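Local coordinates for putative immunoglobulin-blocking virulence protein (Mycoplasma mycoides subsp. capri, PDB 7ADK) that probably captures host immunoglobulins and blocks their action, helping the mycoplasma to evade antibodies, at residues A[301-306]-A[311-316]; A[190-195]-A[324-329]; A[654-659]-A[705-710]; A[618-623]-A[639-644]. One frame throughout, in Å; residues are numbered along the deposited sequence.

Contact 1 (A[301-306]-A[311-316]); sequences STSEKY and LTISPR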
loop_
_atom_site.group_PDB
_atom_site.type_symbol
_atom_site.label_atom_id
_atom_site.label_comp_id
_atom_site.label_asym_id
_atom_site.label_seq_id
_atom_site.Cartn_x
_atom_site.Cartn_y
_atom_site.Cartn_z
ATOM N N SER A 301 12.319 -46.704 13.611
ATOM C CA SER A 301 13.003 -47.224 12.418
ATOM C C SER A 301 13.658 -46.153 11.540
ATOM O O SER A 301 14.734 -46.381 11.005
ATOM C CB SER A 301 11.988 -48.030 11.595
ATOM O OG SER A 301 12.587 -48.792 10.572
ATOM N N THR A 302 13.041 -44.984 11.388
ATOM C CA THR A 302 13.587 -43.868 10.599
ATOM C C THR A 302 14.713 -43.163 11.343
ATOM O O THR A 302 15.803 -43.002 10.808
ATOM C CB THR A 302 12.485 -42.857 10.263
ATOM O OG1 THR A 302 11.850 -42.443 11.446
ATOM C CG2 THR A 302 11.421 -43.449 9.346
ATOM N N SER A 303 14.498 -42.806 12.609
ATOM C CA SER A 303 15.509 -42.164 13.451
ATOM C C SER A 303 16.740 -43.031 13.734
ATOM O O SER A 303 17.789 -42.494 14.068
ATOM C CB SER A 303 14.872 -41.688 14.746
ATOM O OG SER A 303 14.012 -40.611 14.463
ATOM N N GLU A 304 16.680 -44.351 13.547
ATOM C CA GLU A 304 17.871 -45.203 13.548
ATOM C C GLU A 304 18.749 -45.032 12.289
ATOM O O GLU A 304 19.973 -45.082 12.380
ATOM C CB GLU A 304 17.432 -46.656 13.748
ATOM C CG GLU A 304 18.582 -47.625 13.968
ATOM C CD GLU A 304 18.086 -49.011 14.374
ATOM O OE1 GLU A 304 18.505 -49.518 15.441
ATOM O OE2 GLU A 304 17.283 -49.610 13.630
ATOM N N LYS A 305 18.166 -44.763 11.116
ATOM C CA LYS A 305 18.944 -44.520 9.887
ATOM C C LYS A 305 19.645 -43.161 9.869
ATOM O O LYS A 305 20.788 -43.069 9.445
ATOM C CB LYS A 305 18.113 -44.822 8.621
ATOM C CG LYS A 305 17.411 -43.645 7.931
ATOM C CD LYS A 305 16.416 -44.128 6.881
ATOM C CE LYS A 305 15.645 -43.011 6.192
ATOM N NZ LYS A 305 16.444 -42.261 5.235
ATOM N N TYR A 306 19.059 -42.116 10.443
ATOM C CA TYR A 306 19.769 -40.847 10.655
ATOM C C TYR A 306 20.951 -40.987 11.630
ATOM O O TYR A 306 22.004 -40.387 11.424
ATOM C CB TYR A 306 18.795 -39.769 11.106
ATOM C CG TYR A 306 17.937 -39.202 9.998
ATOM C CD1 TYR A 306 16.805 -39.891 9.552
ATOM C CD2 TYR A 306 18.255 -37.961 9.427
ATOM C CE1 TYR A 306 15.983 -39.339 8.561
ATOM C CE2 TYR A 306 17.434 -37.404 8.439
ATOM C CZ TYR A 306 16.288 -38.086 8.013
ATOM O OH TYR A 306 15.492 -37.529 7.079
ATOM N N LEU A 311 23.811 -38.390 12.665
ATOM C CA LEU A 311 23.006 -37.311 13.239
ATOM C C LEU A 311 22.109 -37.856 14.359
ATOM O O LEU A 311 21.286 -38.736 14.132
ATOM C CB LEU A 311 22.161 -36.636 12.143
ATOM C CG LEU A 311 22.853 -36.240 10.832
ATOM C CD1 LEU A 311 21.850 -35.501 9.962
ATOM C CD2 LEU A 311 24.056 -35.331 11.028
ATOM N N THR A 312 22.255 -37.352 15.576
ATOM C CA THR A 312 21.491 -37.803 16.750
ATOM C C THR A 312 20.160 -37.063 16.861
ATOM O O THR A 312 20.105 -35.881 16.545
ATOM C CB THR A 312 22.286 -37.626 18.052
ATOM O OG1 THR A 312 22.704 -36.299 18.251
ATOM C CG2 THR A 312 23.538 -38.474 18.074
ATOM N N ILE A 313 19.109 -37.721 17.368
ATOM C CA ILE A 313 17.800 -37.112 17.671
ATOM C C ILE A 313 18.002 -35.826 18.477
ATOM O O ILE A 313 18.650 -35.867 19.523
ATOM C CB ILE A 313 16.889 -38.105 18.446
ATOM C CG1 ILE A 313 16.485 -39.302 17.557
ATOM C CG2 ILE A 313 15.664 -37.377 19.024
ATOM C CD1 ILE A 313 15.716 -40.398 18.288
ATOM N N SER A 314 17.458 -34.696 18.023
ATOM C CA SER A 314 17.405 -33.491 18.859
ATOM C C SER A 314 16.425 -33.725 20.007
ATOM O O SER A 314 15.273 -34.073 19.754
ATOM C CB SER A 314 16.984 -32.254 18.060
ATOM O OG SER A 314 16.616 -31.176 18.908
ATOM N N PRO A 315 16.819 -33.508 21.273
ATOM C CA PRO A 315 15.880 -33.622 22.377
ATOM C C PRO A 315 14.670 -32.693 22.283
ATOM O O PRO A 315 13.648 -33.006 22.870
ATOM C CB PRO A 315 16.691 -33.366 23.640
ATOM C CG PRO A 315 18.106 -33.748 23.242
ATOM C CD PRO A 315 18.172 -33.357 21.775
ATOM N N ARG A 316 14.726 -31.594 21.522
ATOM C CA ARG A 316 13.588 -30.687 21.298
ATOM C C ARG A 316 12.620 -31.208 20.230
ATOM O O ARG A 316 11.440 -30.894 20.258
ATOM C CB ARG A 316 14.151 -29.298 20.943
ATOM C CG ARG A 316 13.133 -28.151 20.991
ATOM C CD ARG A 316 13.713 -26.789 20.599
ATOM N NE ARG A 316 14.831 -26.370 21.450
ATOM C CZ ARG A 316 14.883 -25.393 22.322
ATOM N NH1 ARG A 316 13.941 -24.539 22.498
ATOM N NH2 ARG A 316 15.923 -25.287 23.055
#
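The backbone N of Leu-311 donates to the carbonyl O of Tyr-306 at 3.0 Å with an N-H...O angle of 158°, so that the chain leaving helix 301-308 folds straight back on the helix before it enters strand 312-313. This example shows how a single backbone bond and a few apolar atoms can hold the start of a returning chain against the helix it has just left. The side chains of Tyr-306 and Leu-311 run out from this bond together: Leu-311 CD1 lies at the edge of the tyrosine ring, near its plane, and approaches Tyr-306 CD2 to 4.4 Å, a loose touch. The ring is stacked with Trp-331, whose side chain Leu-311 also touches. Further along, Ser-303 faces Ile-313. With CG1 of Ile-313 anti to the carbonyl carbon (chi1 -67°) and its chain extended beyond that atom, the long branch reaches the helix, and its CD1 stands 3.9 Å from Ser-303 CB. The serine therefore offers its methylene to the isoleucine, while its hydroxyl is engaged with Asp-327 and with Trp-331 NE1, both on strand 326-332. Buried Ser-303 thus divides its small side chain between an apolar and a polar task. The chemistry implies a join with two parts: a directional backbone bond, with the loose ring-edge contact beside it, holds Leu-311 against Tyr-306 just before the strand, and the strand itself touches the helix through the apolar meeting of Ile-313 and Ser-303.

Contact 2 (A[190-195]-A[324-329]); sequences KDALSG and GEIDSN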
loop_
_atom_site.group_PDB
_atom_site.type_symbol
_atom_site.label_atom_id
_atom_site.label_comp_id
_atom_site.label_asym_id
_atom_site.label_seq_id
_atom_site.Cartn_x
_atom_site.Cartn_y
_atom_site.Cartn_z
ATOM N N LYS A 190 18.079 -42.089 26.001
ATOM C CA LYS A 190 18.106 -41.407 27.307
ATOM C C LYS A 190 18.320 -39.903 27.210
ATOM O O LYS A 190 17.774 -39.150 28.015
ATOM C CB LYS A 190 19.204 -42.028 28.173
ATOM C CG LYS A 190 18.775 -43.400 28.701
ATOM C CD LYS A 190 19.932 -44.083 29.441
ATOM C CE LYS A 190 19.540 -45.466 29.962
ATOM N NZ LYS A 190 18.602 -45.398 31.094
ATOM N N ASP A 191 19.064 -39.438 26.212
ATOM C CA ASP A 191 19.200 -37.997 25.937
ATOM C C ASP A 191 17.892 -37.347 25.469
ATOM O O ASP A 191 17.532 -36.271 25.940
ATOM C CB ASP A 191 20.304 -37.738 24.905
ATOM C CG ASP A 191 21.727 -37.731 25.458
ATOM O OD1 ASP A 191 21.915 -37.735 26.685
ATOM O OD2 ASP A 191 22.673 -37.612 24.654
ATOM N N ALA A 192 17.120 -38.011 24.608
ATOM C CA ALA A 192 15.829 -37.498 24.167
ATOM C C ALA A 192 14.790 -37.413 25.296
ATOM O O ALA A 192 13.893 -36.576 25.233
ATOM C CB ALA A 192 15.340 -38.380 23.024
ATOM N N LEU A 193 14.901 -38.248 26.337
ATOM C CA LEU A 193 14.026 -38.203 27.514
ATOM C C LEU A 193 14.439 -37.119 28.517
ATOM O O LEU A 193 13.584 -36.405 29.027
ATOM C CB LEU A 193 13.964 -39.589 28.173
ATOM C CG LEU A 193 13.481 -40.714 27.246
ATOM C CD1 LEU A 193 13.340 -42.009 28.033
ATOM C CD2 LEU A 193 12.163 -40.386 26.558
ATOM N N SER A 194 15.738 -36.970 28.779
ATOM C CA SER A 194 16.290 -36.045 29.790
ATOM C C SER A 194 16.576 -34.622 29.302
ATOM O O SER A 194 16.658 -33.694 30.105
ATOM C CB SER A 194 17.589 -36.625 30.340
ATOM O OG SER A 194 18.533 -36.810 29.309
ATOM N N GLY A 195 16.764 -34.442 27.997
ATOM C CA GLY A 195 17.348 -33.248 27.389
ATOM C C GLY A 195 18.865 -33.343 27.186
ATOM O O GLY A 195 19.450 -32.465 26.566
ATOM N N GLY A 324 5.423 -47.380 21.262
ATOM C CA GLY A 324 6.237 -47.213 22.471
ATOM C C GLY A 324 7.730 -47.121 22.170
ATOM O O GLY A 324 8.541 -47.851 22.734
ATOM N N GLU A 325 8.087 -46.243 21.242
ATOM C CA GLU A 325 9.452 -46.060 20.757
ATOM C C GLU A 325 9.696 -44.592 20.376
ATOM O O GLU A 325 8.773 -43.881 19.981
ATOM C CB GLU A 325 9.713 -47.040 19.601
ATOM C CG GLU A 325 8.707 -46.867 18.462
ATOM C CD GLU A 325 8.927 -47.824 17.288
ATOM O OE1 GLU A 325 9.162 -49.027 17.510
ATOM O OE2 GLU A 325 8.864 -47.380 16.124
ATOM N N ILE A 326 10.934 -44.135 20.547
ATOM C CA ILE A 326 11.341 -42.735 20.403
ATOM C C ILE A 326 11.714 -42.441 18.944
ATOM O O ILE A 326 12.511 -43.152 18.339
ATOM C CB ILE A 326 12.491 -42.398 21.371
ATOM C CG1 ILE A 326 12.076 -42.618 22.834
ATOM C CG2 ILE A 326 12.977 -40.965 21.167
ATOM C CD1 ILE A 326 13.210 -42.347 23.820
ATOM N N ASP A 327 11.163 -41.368 18.397
ATOM C CA ASP A 327 11.279 -40.901 17.014
ATOM C C ASP A 327 11.471 -39.374 17.010
ATOM O O ASP A 327 11.360 -38.744 18.060
ATOM C CB ASP A 327 10.014 -41.344 16.264
ATOM C CG ASP A 327 10.163 -41.367 14.741
ATOM O OD1 ASP A 327 9.214 -41.836 14.071
ATOM O OD2 ASP A 327 11.236 -40.976 14.224
ATOM N N SER A 328 11.786 -38.734 15.887
ATOM C CA SER A 328 11.907 -37.268 15.861
ATOM C C SER A 328 11.559 -36.637 14.519
ATOM O O SER A 328 11.491 -37.302 13.491
ATOM C CB SER A 328 13.279 -36.800 16.370
ATOM O OG SER A 328 14.296 -36.895 15.407
ATOM N N ASN A 329 11.315 -35.328 14.553
ATOM C CA ASN A 329 11.228 -34.463 13.378
ATOM C C ASN A 329 12.469 -33.549 13.254
ATOM O O ASN A 329 12.373 -32.426 12.776
ATOM C CB ASN A 329 9.863 -33.746 13.376
ATOM C CG ASN A 329 9.578 -32.869 14.587
ATOM O OD1 ASN A 329 10.444 -32.254 15.184
ATOM N ND2 ASN A 329 8.331 -32.765 14.985
#
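Ala-192, Leu-193 and Ile-326 form this contact without any ring or amide, and the flat groups nearby belong to the two backbones and to one acid. On the helix, the carbonyl plane of Lys-190 receives Ser-194 OG at one face and Ser-194 N at the other, the O of Lys-190 lying 2.8 Å from that hydroxyl. On the strand, the carboxylate of Asp-327 is met from above its plane by Ser-328 N, 2.8 Å from OD2, and the same OD2 also has a hydrogen bond with Ser-303 OG of helix 301-308. Between these polar margins the meeting is wholly apolar. Ile-326 uses both branches: CG2, anti to the backbone N, rests 4.0 Å from Ala-192 CB, whereas CD1, at the end of the other branch, comes 3.5 Å from Leu-193 CD2. The leucine and isoleucine side chains cross obliquely. Two neighbouring helix residues therefore share one strand residue, a compact case of a helix lying against a sheet. Helix 182-194 ends here, with Gly-195 at positive phi just beyond it. Its Ala-192 also touches Ile-313 of strand 312-313 and Ala-318 of strand 318-320, the two strands flanking 326-332 in the small antiparallel sheet, so this one alanine touches all three strands.

Contact 3 (A[654-659]-A[705-710]); sequences SDELNE and DKYFEY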
loop_
_atom_site.group_PDB
_atom_site.type_symbol
_atom_site.label_atom_id
_atom_site.label_comp_id
_atom_site.label_asym_id
_atom_site.label_seq_id
_atom_site.Cartn_x
_atom_site.Cartn_y
_atom_site.Cartn_z
ATOM N N SER A 654 13.687 -9.266 -36.244
ATOM C CA SER A 654 13.633 -10.725 -36.410
ATOM C C SER A 654 14.908 -11.417 -35.857
ATOM O O SER A 654 15.532 -12.234 -36.525
ATOM C CB SER A 654 13.298 -11.055 -37.867
ATOM O OG SER A 654 12.636 -12.291 -37.961
ATOM N N ASP A 655 15.324 -11.095 -34.628
ATOM C CA ASP A 655 16.307 -11.860 -33.832
ATOM C C ASP A 655 15.647 -12.986 -33.012
ATOM O O ASP A 655 16.318 -13.753 -32.331
ATOM C CB ASP A 655 17.126 -10.949 -32.893
ATOM C CG ASP A 655 16.394 -10.519 -31.618
ATOM O OD1 ASP A 655 15.174 -10.318 -31.694
ATOM O OD2 ASP A 655 17.026 -10.375 -30.544
ATOM N N GLU A 656 14.324 -13.107 -33.044
ATOM C CA GLU A 656 13.573 -14.073 -32.247
ATOM C C GLU A 656 13.900 -15.520 -32.597
ATOM O O GLU A 656 13.704 -16.392 -31.769
ATOM C CB GLU A 656 12.071 -13.813 -32.376
ATOM C CG GLU A 656 11.696 -12.425 -31.858
ATOM C CD GLU A 656 10.207 -12.301 -31.560
ATOM O OE1 GLU A 656 9.418 -12.113 -32.506
ATOM O OE2 GLU A 656 9.829 -12.400 -30.376
ATOM N N LEU A 657 14.461 -15.782 -33.778
ATOM C CA LEU A 657 15.016 -17.083 -34.167
ATOM C C LEU A 657 16.178 -17.512 -33.252
ATOM O O LEU A 657 16.446 -18.701 -33.090
ATOM C CB LEU A 657 15.536 -17.001 -35.611
ATOM C CG LEU A 657 14.478 -16.813 -36.709
ATOM C CD1 LEU A 657 13.996 -15.377 -36.871
ATOM C CD2 LEU A 657 15.082 -17.225 -38.045
ATOM N N ASN A 658 16.860 -16.534 -32.656
ATOM C CA ASN A 658 18.080 -16.667 -31.874
ATOM C C ASN A 658 18.067 -15.839 -30.568
ATOM O O ASN A 658 19.121 -15.525 -30.021
ATOM C CB ASN A 658 19.288 -16.389 -32.783
ATOM C CG ASN A 658 19.307 -14.989 -33.358
ATOM O OD1 ASN A 658 18.781 -14.719 -34.426
ATOM N ND2 ASN A 658 19.943 -14.073 -32.692
ATOM N N GLU A 659 16.896 -15.521 -30.009
ATOM C CA GLU A 659 16.816 -15.315 -28.562
ATOM C C GLU A 659 17.063 -16.673 -27.879
ATOM O O GLU A 659 16.446 -17.675 -28.246
ATOM C CB GLU A 659 15.473 -14.712 -28.115
ATOM C CG GLU A 659 15.380 -14.833 -26.580
ATOM C CD GLU A 659 14.212 -14.141 -25.896
ATOM O OE1 GLU A 659 13.118 -14.060 -26.480
ATOM O OE2 GLU A 659 14.395 -13.732 -24.732
ATOM N N ASP A 705 5.880 -16.882 -28.589
ATOM C CA ASP A 705 4.876 -17.331 -27.617
ATOM C C ASP A 705 5.160 -16.831 -26.200
ATOM O O ASP A 705 4.265 -16.322 -25.525
ATOM C CB ASP A 705 4.780 -18.860 -27.592
ATOM C CG ASP A 705 4.342 -19.507 -28.905
ATOM O OD1 ASP A 705 3.956 -18.796 -29.857
ATOM O OD2 ASP A 705 4.322 -20.755 -28.956
ATOM N N LYS A 706 6.423 -16.880 -25.772
ATOM C CA LYS A 706 6.818 -16.566 -24.396
ATOM C C LYS A 706 6.571 -15.114 -24.020
ATOM O O LYS A 706 6.124 -14.870 -22.908
ATOM C CB LYS A 706 8.280 -16.944 -24.139
ATOM C CG LYS A 706 8.688 -18.373 -24.511
ATOM C CD LYS A 706 7.628 -19.447 -24.229
ATOM C CE LYS A 706 8.131 -20.845 -24.579
ATOM N NZ LYS A 706 9.179 -21.314 -23.659
ATOM N N TYR A 707 6.800 -14.151 -24.914
ATOM C CA TYR A 707 6.471 -12.750 -24.637
ATOM C C TYR A 707 4.970 -12.506 -24.436
ATOM O O TYR A 707 4.615 -11.593 -23.707
ATOM C CB TYR A 707 6.973 -11.825 -25.743
ATOM C CG TYR A 707 8.467 -11.636 -25.862
ATOM C CD1 TYR A 707 9.134 -10.657 -25.101
ATOM C CD2 TYR A 707 9.177 -12.387 -26.807
ATOM C CE1 TYR A 707 10.511 -10.446 -25.280
ATOM C CE2 TYR A 707 10.549 -12.168 -26.994
ATOM C CZ TYR A 707 11.218 -11.202 -26.235
ATOM O OH TYR A 707 12.529 -10.983 -26.464
ATOM N N PHE A 708 4.080 -13.283 -25.056
ATOM C CA PHE A 708 2.648 -13.176 -24.790
ATOM C C PHE A 708 2.240 -13.950 -23.533
ATOM O O PHE A 708 1.440 -13.458 -22.753
ATOM C CB PHE A 708 1.870 -13.640 -26.027
ATOM C CG PHE A 708 1.985 -12.693 -27.200
ATOM C CD1 PHE A 708 1.464 -11.395 -27.090
ATOM C CD2 PHE A 708 2.560 -13.111 -28.411
ATOM C CE1 PHE A 708 1.555 -10.503 -28.165
ATOM C CE2 PHE A 708 2.636 -12.228 -29.497
ATOM C CZ PHE A 708 2.147 -10.920 -29.365
ATOM N N GLU A 709 2.802 -15.127 -23.288
ATOM C CA GLU A 709 2.460 -15.979 -22.158
ATOM C C GLU A 709 2.975 -15.416 -20.824
ATOM O O GLU A 709 2.208 -15.305 -19.868
ATOM C CB GLU A 709 2.977 -17.388 -22.437
ATOM C CG GLU A 709 2.504 -18.427 -21.428
ATOM C CD GLU A 709 3.094 -19.817 -21.691
ATOM O OE1 GLU A 709 3.701 -20.048 -22.745
ATOM O OE2 GLU A 709 2.954 -20.703 -20.837
ATOM N N TYR A 710 4.247 -15.036 -20.749
ATOM C CA TYR A 710 4.917 -14.681 -19.499
ATOM C C TYR A 710 4.724 -13.216 -19.091
ATOM O O TYR A 710 5.101 -12.853 -17.984
ATOM C CB TYR A 710 6.404 -15.058 -19.599
ATOM C CG TYR A 710 6.749 -16.519 -19.880
ATOM C CD1 TYR A 710 5.811 -17.554 -19.703
ATOM C CD2 TYR A 710 8.051 -16.846 -20.302
ATOM C CE1 TYR A 710 6.153 -18.885 -19.982
ATOM C CE2 TYR A 710 8.402 -18.181 -20.583
ATOM C CZ TYR A 710 7.445 -19.203 -20.434
ATOM O OH TYR A 710 7.756 -20.491 -20.735
#
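Tyr-707 carries this contact from the helical side, meeting Glu-656 and Glu-659 of a loop that has no regular secondary structure. Segment 705-710 starts with Asp-705, whose carbonyl O accepts from Glu-709 N at 2.9 Å, an ordinary helical bond. Lys-706 follows; its chain leads away from the loop, and its NZ makes a weak bond to Tyr-710 OH. Next comes Tyr-707, with CG anti to the carbonyl carbon (chi1 -70°), an orientation that sends the ring across to the two acids. Glu-656 approaches obliquely, its OE2 lying 3.5 Å from CE2 and 3.6 Å from CD2 of Tyr-707, with carboxylate and ring planes 55° apart. Glu-659 and Tyr-707 reach toward each other from opposite directions, the extended chain of the acid bringing OE1 to 3.2 Å from Tyr-707 CE2 and 3.1 Å from Tyr-707 OH. That last proximity is no hydrogen bond: the phenol is bonded to the carbonyl O of Lys-618, and Glu-659 OE2 accepts from the backbone N of Leu-620. After Phe-708, which turns to Ile-688, the segment closes with Tyr-710, whose N bonds to the O of Lys-706 and whose ring has the CA of Lys-706 over one face. Asn-703, earlier on the helix, holds the loop through the carbonyl oxygens of Glu-656 and Glu-659. The example illustrates how a tyrosine can pack beside acids while its hydroxyl serves another partner. Two carboxylates close to one phenol would probably favour its neutral form, and the buried setting may make Glu-656 somewhat easier to protonate.

Contact 4 (A[618-623]-A[639-644]); sequences KSLKGL and TELTLY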
loop_
_atom_site.group_PDB
_atom_site.type_symbol
_atom_site.label_atom_id
_atom_site.label_comp_id
_atom_site.label_asym_id
_atom_site.label_seq_id
_atom_site.Cartn_x
_atom_site.Cartn_y
_atom_site.Cartn_z
ATOM N N LYS A 618 16.885 -6.669 -25.680
ATOM C CA LYS A 618 15.481 -7.029 -25.961
ATOM C C LYS A 618 15.144 -8.490 -25.662
ATOM O O LYS A 618 13.992 -8.891 -25.712
ATOM C CB LYS A 618 15.170 -6.643 -27.417
ATOM C CG LYS A 618 15.024 -5.118 -27.565
ATOM C CD LYS A 618 14.877 -4.650 -29.010
ATOM C CE LYS A 618 16.152 -4.737 -29.857
ATOM N NZ LYS A 618 17.173 -3.725 -29.515
ATOM N N SER A 619 16.130 -9.304 -25.345
ATOM C CA SER A 619 16.072 -10.758 -25.369
ATOM C C SER A 619 17.196 -11.347 -24.513
ATOM O O SER A 619 18.106 -10.635 -24.102
ATOM C CB SER A 619 16.214 -11.200 -26.829
ATOM O OG SER A 619 17.418 -10.760 -27.419
ATOM N N LEU A 620 17.196 -12.657 -24.292
ATOM C CA LEU A 620 18.370 -13.395 -23.794
ATOM C C LEU A 620 19.425 -13.682 -24.895
ATOM O O LEU A 620 20.252 -14.575 -24.724
ATOM C CB LEU A 620 17.909 -14.670 -23.059
ATOM C CG LEU A 620 17.626 -14.504 -21.558
ATOM C CD1 LEU A 620 16.614 -13.423 -21.246
ATOM C CD2 LEU A 620 17.093 -15.814 -20.992
ATOM N N LYS A 621 19.418 -12.974 -26.036
ATOM C CA LYS A 621 20.462 -13.116 -27.067
ATOM C C LYS A 621 21.831 -12.762 -26.478
ATOM O O LYS A 621 21.969 -11.744 -25.815
ATOM C CB LYS A 621 20.159 -12.220 -28.285
ATOM C CG LYS A 621 21.098 -12.483 -29.474
ATOM C CD LYS A 621 21.036 -11.419 -30.574
ATOM C CE LYS A 621 22.005 -10.259 -30.366
ATOM N NZ LYS A 621 23.401 -10.618 -30.706
ATOM N N GLY A 622 22.845 -13.571 -26.756
ATOM C CA GLY A 622 24.233 -13.305 -26.384
ATOM C C GLY A 622 24.570 -13.544 -24.918
ATOM O O GLY A 622 25.671 -13.227 -24.498
ATOM N N LEU A 623 23.654 -14.096 -24.115
ATOM C CA LEU A 623 23.815 -14.358 -22.682
ATOM C C LEU A 623 24.013 -15.858 -22.400
ATOM O O LEU A 623 23.238 -16.694 -22.862
ATOM C CB LEU A 623 22.597 -13.804 -21.924
ATOM C CG LEU A 623 22.303 -12.303 -22.097
ATOM C CD1 LEU A 623 21.159 -11.904 -21.172
ATOM C CD2 LEU A 623 23.500 -11.423 -21.762
ATOM N N THR A 639 13.804 -17.035 -13.420
ATOM C CA THR A 639 12.364 -17.017 -13.142
ATOM C C THR A 639 11.699 -15.743 -13.628
ATOM O O THR A 639 10.490 -15.707 -13.819
ATOM C CB THR A 639 12.056 -17.234 -11.651
ATOM O OG1 THR A 639 12.515 -16.181 -10.848
ATOM C CG2 THR A 639 12.616 -18.523 -11.068
ATOM N N GLU A 640 12.467 -14.687 -13.860
ATOM C CA GLU A 640 11.961 -13.353 -14.135
ATOM C C GLU A 640 12.939 -12.549 -14.991
ATOM O O GLU A 640 14.151 -12.622 -14.791
ATOM C CB GLU A 640 11.674 -12.669 -12.801
ATOM C CG GLU A 640 10.921 -11.358 -12.942
ATOM C CD GLU A 640 10.266 -10.983 -11.613
ATOM O OE1 GLU A 640 9.038 -10.756 -11.571
ATOM O OE2 GLU A 640 10.970 -10.932 -10.586
ATOM N N LEU A 641 12.404 -11.763 -15.924
ATOM C CA LEU A 641 13.149 -10.940 -16.865
ATOM C C LEU A 641 12.475 -9.583 -17.028
ATOM O O LEU A 641 11.417 -9.497 -17.627
ATOM C CB LEU A 641 13.220 -11.691 -18.204
ATOM C CG LEU A 641 13.916 -10.924 -19.336
ATOM C CD1 LEU A 641 15.401 -10.740 -19.061
ATOM C CD2 LEU A 641 13.729 -11.650 -20.656
ATOM N N THR A 642 13.099 -8.517 -16.557
ATOM C CA THR A 642 12.632 -7.150 -16.807
ATOM C C THR A 642 13.448 -6.520 -17.930
ATOM O O THR A 642 14.669 -6.600 -17.945
ATOM C CB THR A 642 12.637 -6.281 -15.546
ATOM O OG1 THR A 642 11.997 -6.930 -14.476
ATOM C CG2 THR A 642 11.896 -4.975 -15.787
ATOM N N LEU A 643 12.757 -5.911 -18.886
ATOM C CA LEU A 643 13.282 -5.285 -20.080
ATOM C C LEU A 643 12.922 -3.803 -20.093
ATOM O O LEU A 643 11.843 -3.396 -19.674
ATOM C CB LEU A 643 12.704 -6.009 -21.303
ATOM C CG LEU A 643 13.133 -7.470 -21.462
ATOM C CD1 LEU A 643 12.378 -8.128 -22.599
ATOM C CD2 LEU A 643 14.623 -7.588 -21.714
ATOM N N TYR A 644 13.795 -2.985 -20.647
ATOM C CA TYR A 644 13.436 -1.625 -20.990
ATOM C C TYR A 644 12.400 -1.582 -22.113
ATOM O O TYR A 644 12.587 -2.222 -23.150
ATOM C CB TYR A 644 14.679 -0.846 -21.359
ATOM C CG TYR A 644 14.367 0.579 -21.722
ATOM C CD1 TYR A 644 14.043 1.494 -20.712
ATOM C CD2 TYR A 644 14.361 0.977 -23.066
ATOM C CE1 TYR A 644 13.759 2.821 -21.043
ATOM C CE2 TYR A 644 14.095 2.309 -23.397
ATOM C CZ TYR A 644 13.812 3.235 -22.381
ATOM O OH TYR A 644 13.633 4.536 -22.672
#
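The most distinctive feature here is a methyl set against a backbone carbonyl: Leu-643 CD1 lies 3.6 Å from the O of Lys-618, where loop 618-623 meets strand 640-643 through leucine side chains rather than backbone pairing. The strand belongs to a parallel sheet whose five strands follow one another in chain order, an arrangement consistent with a solenoid of the leucine-rich-repeat kind, in which leucines of successive strands face a common interior. Leu-641 and Leu-643 both point to the loop. For Leu-641, CG anti to the backbone N (chi1 177°) brings the two methyls up to Leu-620 CD1, at 3.4 Å from CD2 and 3.7 Å from CD1 of Leu-641; the two leucines run antiparallel alongside each other. The loop keeps its shape by local turns. In an ST turn, Ser-619 OG accepts from Lys-621 N at 3.3 Å, and a type II turn follows from Leu-620 to Leu-623, with Gly-622 at positive phi. Asp-655 OD2 is a further partner of that serine hydroxyl. Beyond the strand, Tyr-644 packs on Thr-683 of the lipoprotein chain. The other methyl of Leu-643, CD2, stands 4.3 Å from the backbone N of Ser-619.

In the fold
The four contacts fall into two pairs, well apart in the chain. Contacts 1 and 2 have centres 9 Å apart and share the small antiparallel sheet, where strands 312-313 and 326-332 are neighbours; contact 1 lies wholly within the long chain excursion that contact 2 closes, and Ser-303 OG with Asp-327 OD2 joins the two. Contacts 4 and 3, in that order along the chain, have centres 10 Å apart, involve strand 640-643 of the parallel sheet and helix 698-709, and are joined by Glu-659 OE2 with Leu-620 N. Centres of contacts 2 and 3 are 57 Å apart, on opposite sides of the chain's centre. The pairs therefore belong to separate regions of the chain, and neither touches the other.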